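Local coordinates for protein glycosyltransferase Gtf1 (Streptococcus pneumoniae, PDB 4PQG) that is a GT-B-type glycosyltransferase carrying an additional extended beta-sheet domain, with uridine-5'-diphosphate and 2-acetamido-2-deoxy-beta-D-glucopyranose bound in this structure, at residues A[74-79]-A[210-215]; A[222-227]-A[243-248]; A[284-289]-A[412-417]; A[314-319]-A[487-492]. All coordinates share one frame; numbering follows the deposited sequence.

Overall arrangement
Contacts 1 and 2 belong to the N-terminal side of the chain and follow each other, with helix 205-215 of contact 1 leading into strand 223-226 of contact 2; their centres lie about 18 Å apart without touching. Contact 2 passes into contact 3 through neighbouring strands of one parallel sheet, where Ile-284 N lies 2.9 Å from Val-247 O. Contact 3 carries segment 412-417, whose backbone is hydrogen-bonded to both NAG and UDP. Contact 4, about 14 Å away between centres, packs behind that segment: Leu-416 CD2 meets Gly-314 CA at 3.6 Å, and Phe-414 meets Phe-492. Contact 1, with its centre about 32 Å from that of contact 3, is remote from this site.

Contact 1. Residues A[74-79]-A[210-215]; sequences YNHFTD and RAFMKS
Phe-77 and Phe-212 mark the closest backbone approach, 7.7 Å between CA atoms, where the weakly bonded helix 73-76 and the loop after it face helix 205-215. His-76 and Phe-212 cross at nearly a right angle in a T-shaped (edge-to-face) pair. The edge of the phenyl ring points at one imidazole face, with centroids 4.9 Å apart and planes at 75°. The nearest atoms are His-76 CD2 and Phe-212 CD1, at 3.4 Å. In the plane of the same imidazole, His-76 NE2 donates to Ser-215 OG at 2.7 Å, a bent bond of 132°. Ser-215 OG in turn donates to Phe-212 O one helical turn back, so one hydroxyl links the histidine to the helix backbone. These residues join the short helix after strand 70-72, an outermost strand of the N-terminal parallel sheet, to the helix that follows the long antiparallel sheet; Ile-71 of that strand touches both His-76 and Phe-212. Phe-77 has CG anti to its carbonyl carbon (chi1 -58°), and the far end of its ring reaches the helix: Phe-77 CZ lies 3.6 Å from Phe-212 CB. Phe-77 CE1 approaches Ala-211 CB more loosely, at 4.4 Å.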
# COMPACT_ATOMS: atom_id res chain seq x y z
N TYR A 74 5.45 -2.12 17.17
CA TYR A 74 6.27 -1.49 18.23
C TYR A 74 5.42 -0.89 19.36
O TYR A 74 5.85 -0.81 20.50
CB TYR A 74 7.23 -0.46 17.61
CG TYR A 74 8.24 -1.13 16.68
CD1 TYR A 74 9.44 -1.62 17.18
CD2 TYR A 74 7.96 -1.29 15.31
CE1 TYR A 74 10.37 -2.24 16.35
CE2 TYR A 74 8.87 -1.90 14.46
CZ TYR A 74 10.06 -2.39 15.00
OH TYR A 74 10.97 -3.03 14.21
N ASN A 75 4.21 -0.48 19.02
CA ASN A 75 3.23 0.08 19.96
C ASN A 75 2.51 -0.99 20.81
O ASN A 75 2.05 -0.71 21.93
CB ASN A 75 2.18 0.87 19.14
CG ASN A 75 0.98 1.28 19.96
OD1 ASN A 75 -0.10 0.71 19.82
ND2 ASN A 75 1.17 2.26 20.84
N HIS A 76 2.44 -2.21 20.26
CA HIS A 76 1.61 -3.30 20.79
C HIS A 76 1.98 -3.72 22.17
O HIS A 76 1.10 -4.09 22.96
CB HIS A 76 1.68 -4.51 19.86
CG HIS A 76 0.90 -5.71 20.36
ND1 HIS A 76 -0.45 -5.75 20.35
CD2 HIS A 76 1.33 -6.93 20.88
CE1 HIS A 76 -0.86 -6.94 20.85
NE2 HIS A 76 0.23 -7.66 21.17
N PHE A 77 3.27 -3.66 22.48
CA PHE A 77 3.77 -4.01 23.80
C PHE A 77 3.53 -2.93 24.84
O PHE A 77 3.91 -3.09 26.00
CB PHE A 77 5.27 -4.32 23.72
CG PHE A 77 5.62 -5.44 22.77
CD1 PHE A 77 5.62 -6.76 23.20
CD2 PHE A 77 5.99 -5.16 21.45
CE1 PHE A 77 5.96 -7.80 22.34
CE2 PHE A 77 6.34 -6.19 20.58
CZ PHE A 77 6.33 -7.52 21.02
N THR A 78 2.97 -1.79 24.45
CA THR A 78 2.70 -0.72 25.38
C THR A 78 1.20 -0.57 25.57
O THR A 78 0.40 -1.24 24.89
CB THR A 78 3.29 0.65 24.91
OG1 THR A 78 2.41 1.26 23.96
CG2 THR A 78 4.72 0.48 24.31
N ASP A 79 0.80 0.33 26.45
CA ASP A 79 -0.63 0.58 26.66
C ASP A 79 -1.10 1.86 25.98
O ASP A 79 -2.23 2.30 26.22
CB ASP A 79 -0.95 0.59 28.16
CG ASP A 79 -0.40 1.80 28.89
OD1 ASP A 79 0.19 2.73 28.28
OD2 ASP A 79 -0.57 1.85 30.11
N ARG A 210 8.57 -12.83 17.09
CA ARG A 210 8.08 -14.06 17.74
C ARG A 210 7.31 -13.74 19.02
O ARG A 210 6.19 -14.23 19.22
CB ARG A 210 9.21 -15.04 18.02
CG ARG A 210 8.70 -16.45 18.28
CD ARG A 210 9.81 -17.39 18.68
NE ARG A 210 10.66 -17.74 17.55
CZ ARG A 210 10.29 -18.54 16.54
NH1 ARG A 210 9.08 -19.08 16.49
NH2 ARG A 210 11.16 -18.79 15.56
N ALA A 211 7.90 -12.91 19.88
CA ALA A 211 7.29 -12.48 21.14
C ALA A 211 5.98 -11.78 20.88
O ALA A 211 4.99 -11.98 21.61
CB ALA A 211 8.24 -11.55 21.89
N PHE A 212 5.96 -10.93 19.86
CA PHE A 212 4.73 -10.31 19.41
C PHE A 212 3.67 -11.37 19.05
O PHE A 212 2.53 -11.34 19.56
CB PHE A 212 4.98 -9.41 18.21
CG PHE A 212 3.70 -8.98 17.53
CD1 PHE A 212 2.91 -7.98 18.09
CD2 PHE A 212 3.28 -9.62 16.38
CE1 PHE A 212 1.72 -7.61 17.48
CE2 PHE A 212 2.08 -9.26 15.76
CZ PHE A 212 1.30 -8.25 16.32
N MET A 213 4.04 -12.30 18.18
CA MET A 213 3.11 -13.36 17.76
C MET A 213 2.54 -14.14 18.95
O MET A 213 1.34 -14.36 19.02
CB MET A 213 3.77 -14.30 16.76
CG MET A 213 4.07 -13.68 15.40
SD MET A 213 2.64 -13.14 14.45
CE MET A 213 1.94 -14.72 13.97
N LYS A 214 3.40 -14.51 19.90
CA LYS A 214 2.99 -15.27 21.08
C LYS A 214 2.04 -14.44 21.94
O LYS A 214 1.07 -14.97 22.48
CB LYS A 214 4.20 -15.74 21.90
CG LYS A 214 5.02 -16.79 21.17
CD LYS A 214 6.09 -17.40 22.05
CE LYS A 214 6.80 -18.52 21.32
NZ LYS A 214 5.99 -19.76 21.25
N SER A 215 2.31 -13.14 22.01
CA SER A 215 1.45 -12.19 22.73
C SER A 215 0.02 -12.09 22.17
O SER A 215 -0.85 -11.53 22.84
CB SER A 215 2.08 -10.79 22.83
OG SER A 215 1.64 -9.90 21.81

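Contact 2. Residues A[222-227]-A[243-248]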
# COMPACT_ATOMS: atom_id res chain seq x y z
N ASP A 222 -8.70 -18.91 15.16
CA ASP A 222 -8.18 -17.68 14.54
C ASP A 222 -7.64 -17.94 13.15
O ASP A 222 -7.27 -19.08 12.82
CB ASP A 222 -7.08 -17.05 15.40
CG ASP A 222 -7.62 -16.42 16.65
OD1 ASP A 222 -8.77 -15.93 16.65
OD2 ASP A 222 -6.88 -16.40 17.65
N LEU A 223 -7.61 -16.89 12.34
CA LEU A 223 -6.99 -16.92 11.02
C LEU A 223 -5.91 -15.82 10.91
O LEU A 223 -6.16 -14.65 11.18
CB LEU A 223 -8.05 -16.71 9.93
CG LEU A 223 -7.61 -16.71 8.45
CD1 LEU A 223 -6.83 -17.97 8.05
CD2 LEU A 223 -8.81 -16.51 7.53
N VAL A 224 -4.72 -16.23 10.49
CA VAL A 224 -3.64 -15.30 10.18
C VAL A 224 -3.53 -15.22 8.65
O VAL A 224 -3.33 -16.24 7.98
CB VAL A 224 -2.30 -15.72 10.84
CG1 VAL A 224 -1.16 -14.81 10.41
CG2 VAL A 224 -2.45 -15.71 12.36
N ILE A 225 -3.70 -14.02 8.13
CA ILE A 225 -3.56 -13.77 6.70
C ILE A 225 -2.30 -12.94 6.48
O ILE A 225 -2.17 -11.82 6.99
CB ILE A 225 -4.78 -13.04 6.13
CG1 ILE A 225 -6.06 -13.84 6.43
CG2 ILE A 225 -4.60 -12.78 4.64
CD1 ILE A 225 -7.34 -13.16 6.01
N LEU A 226 -1.39 -13.52 5.72
CA LEU A 226 -0.10 -12.91 5.46
C LEU A 226 -0.04 -12.23 4.08
O LEU A 226 -0.04 -12.88 3.04
CB LEU A 226 0.97 -13.99 5.57
CG LEU A 226 2.44 -13.61 5.56
CD1 LEU A 226 2.74 -12.58 6.63
CD2 LEU A 226 3.25 -14.88 5.79
N ASP A 227 0.06 -10.91 4.11
CA ASP A 227 0.14 -10.13 2.87
C ASP A 227 1.56 -9.90 2.36
O ASP A 227 1.84 -10.06 1.16
CB ASP A 227 -0.62 -8.82 3.05
CG ASP A 227 -2.11 -9.06 3.03
OD1 ASP A 227 -2.58 -9.53 1.96
OD2 ASP A 227 -2.79 -8.82 4.07
N ALA A 243 -3.00 -21.65 14.97
CA ALA A 243 -4.22 -21.10 14.40
C ALA A 243 -4.41 -21.67 12.99
O ALA A 243 -4.12 -22.84 12.75
CB ALA A 243 -4.16 -19.57 14.37
N HIS A 244 -4.93 -20.85 12.07
CA HIS A 244 -4.88 -21.16 10.65
C HIS A 244 -4.08 -20.10 9.95
O HIS A 244 -4.07 -18.95 10.39
CB HIS A 244 -6.28 -21.23 10.05
CG HIS A 244 -7.19 -22.23 10.73
ND1 HIS A 244 -7.23 -23.54 10.39
CD2 HIS A 244 -8.08 -22.07 11.79
CE1 HIS A 244 -8.12 -24.18 11.18
NE2 HIS A 244 -8.64 -23.28 12.03
N LEU A 245 -3.42 -20.48 8.86
CA LEU A 245 -2.53 -19.61 8.13
C LEU A 245 -2.94 -19.53 6.66
O LEU A 245 -3.01 -20.55 5.97
CB LEU A 245 -1.08 -20.11 8.26
CG LEU A 245 -0.01 -19.33 7.47
CD1 LEU A 245 0.11 -17.90 7.99
CD2 LEU A 245 1.33 -20.04 7.51
N ALA A 246 -3.22 -18.32 6.20
CA ALA A 246 -3.48 -18.07 4.78
C ALA A 246 -2.41 -17.12 4.25
O ALA A 246 -1.95 -16.23 4.98
CB ALA A 246 -4.88 -17.47 4.60
N VAL A 247 -2.00 -17.34 3.00
CA VAL A 247 -1.04 -16.46 2.31
C VAL A 247 -1.74 -15.86 1.09
O VAL A 247 -2.26 -16.60 0.24
CB VAL A 247 0.24 -17.21 1.87
CG1 VAL A 247 1.08 -16.38 0.90
CG2 VAL A 247 1.05 -17.65 3.09
N VAL A 248 -1.79 -14.53 1.04
CA VAL A 248 -2.36 -13.86 -0.12
C VAL A 248 -1.26 -13.60 -1.15
O VAL A 248 -0.20 -13.06 -0.80
CB VAL A 248 -3.04 -12.54 0.26
CG1 VAL A 248 -3.68 -11.88 -0.94
CG2 VAL A 248 -4.11 -12.80 1.31
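His-244 turns the edge of its imidazole to Asp-222 O, which lies near the ring plane 3.3 Å from His-244 CD2, while Leu-223 CD1 meets His-244 CB at 3.9 Å, the two side chains crossing at about a right angle. The same Asp-222 carbonyl accepts the His-244 backbone N-H, the first of five bonds in a parallel ladder pairing strand 223-226 with strand 244-248. The next rungs are Val-224 N to His-244 O, Ala-246 N to Val-224 O, Leu-226 N to Ala-246 O and Val-248 N to Leu-226 O. Ala-246 N to Val-224 O is short, 2.7 Å, and nearly straight, 178°; Leu-245 CA adds a C-H...O contact to Val-224 O at 3.5 Å.

Val-224, Leu-226, Leu-245 and Val-247 occupy one face of the sheet, where helix 233-240 covers Leu-226 and Leu-245 and completes a right-handed beta-alpha-beta crossover of the Rossmann-like domain. Leu-223, Ile-225, His-244 and Ala-246 occupy the other, with Leu-223 CD1 resting on Ala-246 CB at 4.0 Å. Near the C-terminal ends, the CG2 methyls of Ile-225 and Val-248 are squeezed to 3.4 Å. Val-248 CB also lies 3.5 Å from Asp-227 OD1, the oxygen that accepts from His-250 NE2, while OD2 pairs with Arg-32. His-250 ND1 bonds to the bound NAG, so Asp-227 probably acts as a second-shell residue, helping to orient that imidazole.

Contact 3. Residues A[284-289]-A[412-417]; sequences IVSTDR and EGFGLT. With NAG (2-acetamido-2-deoxy-beta-D-glucopyranose), chain D; UDP (uridine-5'-diphosphate), chain C.
Ser-286 and Phe-414 form the tight part of this small buried contact: Ser-286 CB lies 3.5 Å from Phe-414 CD1 and also presses on the benzyl CB. The phenylalanine CG stands opposite its own backbone N (chi1 -173°), bringing the ring obliquely against Ser-286 CB, while Phe-440 meets the ring edge-to-face. Thr-287 packs more loosely, its CG2 no nearer than 4.1 Å to Gly-413 O. On this side a water takes up the interval, 2.7 Å from Thr-287 OG1 and close to Gly-413 O; the same hydroxyl caps the helix N-H of Gln-290.

Beyond the aromatic ring, segment 412-417 turns its backbone to the ligands. Gly-413 N, Phe-414 N and Gly-415 N donate to NAG O7, O3 and O4 in succession, and NAG O3 donates to Glu-412 OE1 at 2.6 Å. Glu-412 OE2 is held by Lys-341 and Ser-409. Then the first turn of helix 416-423 takes over, with Leu-416 N reaching UDP O1A at 2.8 Å and Thr-417 N reaching UDP O2A at 3.2 Å. This glycine-rich loop, with a helix N terminus donating to the alpha phosphate of UDP and Glu-412 and Glu-420 spaced as an E-x7-E motif, is characteristic of the nucleotide site of many GT-B glycosyltransferases.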
# COMPACT_ATOMS: atom_id res chain seq x y z
N ILE A 284 -4.56 -17.53 -1.19
CA ILE A 284 -5.59 -16.72 -1.83
C ILE A 284 -5.00 -16.01 -3.07
O ILE A 284 -3.94 -15.38 -2.98
CB ILE A 284 -6.17 -15.66 -0.86
CG1 ILE A 284 -6.62 -16.32 0.46
CG2 ILE A 284 -7.33 -14.90 -1.50
CD1 ILE A 284 -7.12 -15.32 1.50
N VAL A 285 -5.67 -16.14 -4.21
CA VAL A 285 -5.32 -15.38 -5.43
C VAL A 285 -6.53 -14.60 -5.93
O VAL A 285 -7.66 -14.97 -5.63
CB VAL A 285 -4.80 -16.26 -6.58
CG1 VAL A 285 -3.54 -16.99 -6.18
CG2 VAL A 285 -5.88 -17.23 -7.05
N SER A 286 -6.31 -13.55 -6.72
CA SER A 286 -7.40 -12.68 -7.14
C SER A 286 -8.23 -13.15 -8.35
O SER A 286 -9.35 -12.70 -8.52
CB SER A 286 -6.90 -11.26 -7.40
OG SER A 286 -6.47 -10.67 -6.18
N THR A 287 -7.65 -14.00 -9.19
CA THR A 287 -8.34 -14.49 -10.39
C THR A 287 -8.21 -15.99 -10.53
O THR A 287 -7.25 -16.58 -10.04
CB THR A 287 -7.77 -13.88 -11.67
OG1 THR A 287 -6.43 -14.36 -11.87
CG2 THR A 287 -7.79 -12.38 -11.62
N ASP A 288 -9.17 -16.60 -11.22
CA ASP A 288 -9.11 -18.04 -11.49
C ASP A 288 -7.96 -18.43 -12.40
O ASP A 288 -7.47 -19.54 -12.29
CB ASP A 288 -10.42 -18.54 -12.12
CG ASP A 288 -11.55 -18.65 -11.11
OD1 ASP A 288 -11.28 -18.99 -9.94
OD2 ASP A 288 -12.70 -18.40 -11.51
N ARG A 289 -7.56 -17.56 -13.32
CA ARG A 289 -6.41 -17.86 -14.16
C ARG A 289 -5.13 -18.00 -13.31
O ARG A 289 -4.36 -18.93 -13.52
CB ARG A 289 -6.24 -16.82 -15.27
CG ARG A 289 -5.11 -17.09 -16.26
CD ARG A 289 -5.18 -18.45 -16.97
NE ARG A 289 -3.93 -18.73 -17.68
CZ ARG A 289 -3.44 -19.95 -17.91
NH1 ARG A 289 -4.08 -21.03 -17.48
NH2 ARG A 289 -2.29 -20.10 -18.56
N GLU A 412 -0.55 -7.40 -14.13
CA GLU A 412 -1.33 -7.11 -12.91
C GLU A 412 -1.90 -8.37 -12.29
O GLU A 412 -2.59 -9.14 -12.95
CB GLU A 412 -2.47 -6.12 -13.17
CG GLU A 412 -2.04 -4.74 -13.66
CD GLU A 412 -1.35 -3.88 -12.59
OE1 GLU A 412 -1.48 -4.16 -11.37
OE2 GLU A 412 -0.71 -2.88 -13.00
N GLY A 413 -1.61 -8.55 -11.01
CA GLY A 413 -2.22 -9.61 -10.23
C GLY A 413 -3.74 -9.46 -10.27
O GLY A 413 -4.48 -10.45 -10.30
N PHE A 414 -4.19 -8.22 -10.27
CA PHE A 414 -5.61 -7.91 -10.28
C PHE A 414 -5.81 -6.54 -10.87
O PHE A 414 -6.44 -6.40 -11.94
CB PHE A 414 -6.18 -7.93 -8.85
CG PHE A 414 -7.69 -7.79 -8.80
CD1 PHE A 414 -8.51 -8.82 -9.28
CD2 PHE A 414 -8.28 -6.64 -8.28
CE1 PHE A 414 -9.89 -8.71 -9.21
CE2 PHE A 414 -9.67 -6.53 -8.21
CZ PHE A 414 -10.48 -7.56 -8.68
N GLY A 415 -5.26 -5.54 -10.20
CA GLY A 415 -5.35 -4.15 -10.65
C GLY A 415 -6.58 -3.43 -10.14
O GLY A 415 -7.59 -3.31 -10.85
N LEU A 416 -6.49 -2.94 -8.92
CA LEU A 416 -7.60 -2.29 -8.28
C LEU A 416 -8.13 -1.08 -9.05
O LEU A 416 -9.34 -0.87 -9.08
CB LEU A 416 -7.24 -1.91 -6.83
CG LEU A 416 -7.17 -3.10 -5.85
CD1 LEU A 416 -6.51 -2.72 -4.52
CD2 LEU A 416 -8.51 -3.79 -5.62
N THR A 417 -7.25 -0.28 -9.66
CA THR A 417 -7.71 0.87 -10.48
C THR A 417 -8.46 0.44 -11.75
O THR A 417 -9.26 1.22 -12.28
CB THR A 417 -6.59 1.83 -10.88
OG1 THR A 417 -5.64 1.14 -11.72
CG2 THR A 417 -5.90 2.43 -9.64
C1 NAG D . -0.52 -5.50 -6.51
C2 NAG D . -0.55 -5.99 -7.95
C3 NAG D . -1.98 -5.54 -8.30
C4 NAG D . -3.01 -6.02 -7.26
C5 NAG D . -2.53 -5.70 -5.82
C6 NAG D . -3.52 -6.07 -4.72
C7 NAG D . 0.99 -5.82 -9.83
C8 NAG D . 1.91 -4.90 -10.58
N2 NAG D . 0.38 -5.27 -8.80
O1 NAG D . 0.62 -4.89 -5.97
O3 NAG D . -2.35 -5.91 -9.62
O4 NAG D . -4.23 -5.36 -7.51
O5 NAG D . -1.27 -6.35 -5.67
O6 NAG D . -3.60 -7.48 -4.69
O7 NAG D . 0.86 -7.01 -10.17
N1 UDP C . -4.53 4.93 -5.70
C2 UDP C . -5.03 6.08 -5.04
N3 UDP C . -4.73 7.28 -5.52
C4 UDP C . -3.96 7.46 -6.60
C5 UDP C . -3.44 6.35 -7.28
C6 UDP C . -3.76 5.07 -6.80
O2 UDP C . -5.76 5.98 -4.03
O4 UDP C . -3.72 8.62 -6.98
C1' UDP C . -4.92 3.61 -5.18
C2' UDP C . -5.96 3.00 -6.12
O2' UDP C . -7.31 3.41 -5.83
C3' UDP C . -5.79 1.50 -5.95
C4' UDP C . -4.34 1.35 -5.49
O4' UDP C . -3.85 2.67 -5.20
O3' UDP C . -6.66 1.00 -4.93
C5' UDP C . -3.44 0.74 -6.56
O5' UDP C . -3.76 -0.63 -6.69
PA UDP C . -3.46 -1.44 -8.04
O1A UDP C . -3.89 -2.87 -7.85
O2A UDP C . -4.08 -0.65 -9.17
O3A UDP C . -1.89 -1.27 -8.36
PB UDP C . -0.58 -1.73 -7.54
O1B UDP C . 0.34 -2.26 -8.61
O2B UDP C . -0.10 -0.46 -6.85
O3B UDP C . -1.04 -2.83 -6.60
O HOH W 1 -5.00 -12.90 -10.08

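Contact 4. Residues A[314-319]-A[487-492]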
# COMPACT_ATOMS: atom_id res chain seq x y z
N GLY A 314 -10.40 -6.79 -4.37
CA GLY A 314 -11.27 -5.62 -4.32
C GLY A 314 -12.67 -5.97 -4.76
O GLY A 314 -12.89 -7.00 -5.39
N SER A 315 -13.62 -5.10 -4.43
CA SER A 315 -14.98 -5.24 -4.93
C SER A 315 -15.57 -3.83 -5.00
O SER A 315 -15.02 -2.91 -4.41
CB SER A 315 -15.80 -6.17 -4.03
OG SER A 315 -15.83 -5.69 -2.69
N ILE A 316 -16.68 -3.67 -5.72
CA ILE A 316 -17.29 -2.37 -5.93
C ILE A 316 -18.59 -2.33 -5.12
O ILE A 316 -19.45 -3.20 -5.28
CB ILE A 316 -17.62 -2.18 -7.43
CG1 ILE A 316 -16.34 -2.19 -8.28
CG2 ILE A 316 -18.36 -0.87 -7.67
CD1 ILE A 316 -16.59 -2.48 -9.75
N ASP A 317 -18.74 -1.33 -4.25
CA ASP A 317 -19.95 -1.26 -3.42
C ASP A 317 -21.18 -1.09 -4.31
O ASP A 317 -22.10 -1.89 -4.26
CB ASP A 317 -19.86 -0.13 -2.38
CG ASP A 317 -18.94 -0.48 -1.22
OD1 ASP A 317 -18.38 -1.61 -1.18
OD2 ASP A 317 -18.75 0.38 -0.34
N SER A 318 -21.15 -0.06 -5.15
CA SER A 318 -22.12 0.10 -6.21
C SER A 318 -21.43 0.74 -7.40
O SER A 318 -20.36 1.34 -7.26
CB SER A 318 -23.28 0.99 -5.75
OG SER A 318 -22.81 2.25 -5.32
N LEU A 319 -22.05 0.62 -8.58
CA LEU A 319 -21.59 1.35 -9.75
C LEU A 319 -21.75 2.83 -9.49
O LEU A 319 -22.67 3.24 -8.78
CB LEU A 319 -22.40 0.94 -10.99
CG LEU A 319 -22.52 -0.55 -11.30
CD1 LEU A 319 -23.22 -0.73 -12.63
CD2 LEU A 319 -21.16 -1.23 -11.32
N GLN A 487 -21.44 -3.31 -17.17
CA GLN A 487 -21.88 -4.69 -17.22
C GLN A 487 -20.84 -5.65 -16.62
O GLN A 487 -21.18 -6.49 -15.77
CB GLN A 487 -22.25 -5.10 -18.65
CG GLN A 487 -22.89 -6.47 -18.78
CD GLN A 487 -23.09 -6.87 -20.23
OE1 GLN A 487 -23.72 -6.14 -21.00
NE2 GLN A 487 -22.51 -8.01 -20.63
N ILE A 488 -19.58 -5.53 -17.04
CA ILE A 488 -18.53 -6.35 -16.44
C ILE A 488 -18.45 -6.11 -14.93
O ILE A 488 -18.34 -7.05 -14.15
CB ILE A 488 -17.14 -6.11 -17.10
CG1 ILE A 488 -17.12 -6.68 -18.53
CG2 ILE A 488 -16.03 -6.71 -16.23
CD1 ILE A 488 -16.00 -6.15 -19.40
N ALA A 489 -18.55 -4.84 -14.54
CA ALA A 489 -18.40 -4.42 -13.15
C ALA A 489 -19.40 -5.08 -12.22
O ALA A 489 -19.09 -5.32 -11.05
CB ALA A 489 -18.50 -2.90 -13.05
N GLU A 490 -20.59 -5.38 -12.73
CA GLU A 490 -21.62 -6.03 -11.91
C GLU A 490 -21.14 -7.38 -11.41
O GLU A 490 -21.65 -7.91 -10.43
CB GLU A 490 -22.92 -6.21 -12.70
CG GLU A 490 -23.70 -4.93 -12.96
CD GLU A 490 -24.75 -5.14 -14.05
OE1 GLU A 490 -25.48 -6.15 -13.99
OE2 GLU A 490 -24.83 -4.30 -14.98
N GLY A 491 -20.15 -7.95 -12.10
CA GLY A 491 -19.53 -9.19 -11.67
C GLY A 491 -18.55 -9.00 -10.52
O GLY A 491 -18.00 -9.98 -10.02
N PHE A 492 -18.31 -7.76 -10.09
CA PHE A 492 -17.30 -7.48 -9.06
C PHE A 492 -17.88 -6.68 -7.90
O PHE A 492 -17.16 -5.93 -7.22
CB PHE A 492 -16.05 -6.79 -9.67
CG PHE A 492 -15.31 -7.67 -10.63
CD1 PHE A 492 -14.27 -8.47 -10.18
CD2 PHE A 492 -15.69 -7.74 -11.97
CE1 PHE A 492 -13.60 -9.32 -11.05
CE2 PHE A 492 -15.03 -8.58 -12.85
CZ PHE A 492 -13.99 -9.37 -12.39
O HOH W 2 -15.04 -8.24 -6.66
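Ala-489 is met by two aliphatic side chains from the loop 314-319. Ala-489 CB lies 3.6 Å from Leu-319 CD2 and 3.8 Å from Ile-316 CD1, so one small methyl is clasped between two branched residues. Ile-316 reaches it because CG1 is turned opposite the carbonyl carbon (chi1 -63°) and the chain beyond runs extended, carrying CD1 to the helix.

Glu-490 follows at the border. Its CB points away from the loop, yet Glu-490 CG still passes within 4.2 Å of Leu-319 CD1, while the residue as a whole is exposed.

The backbone then curls back on itself: Gly-491 N bonds to Ile-488 O, and Phe-492 N bonds to Ala-489 O at 2.7 Å. This turn delivers the Phe-492 carbonyl to the loop. There Phe-492 O accepts from Ile-316 N at 2.8 Å, the donor lying in the carbonyl plane, with an N-H...O angle of 155°. Ser-315 CA lies 3.2 Å from Phe-492 O. A water also bridges the segments, donating to Gly-314 O at 2.8 Å and, weakly, to Phe-492 O. The phenyl ring of Phe-492 leads away from the loop and meets Phe-440.

Past the segment, Thr-494 continues the docking, its hydroxyl bonded to Ser-315 OG and Asp-317 OD1 and its backbone to Ile-316. The loop following strand 308-310, which leads from the N-terminal sheet to strand 330-334 of the C-terminal one, thus lies against the junction of helices 478-489 and 494-508, with Met-419 of helix 416-423 touching Ile-316 and Ile-422 touching Ala-489.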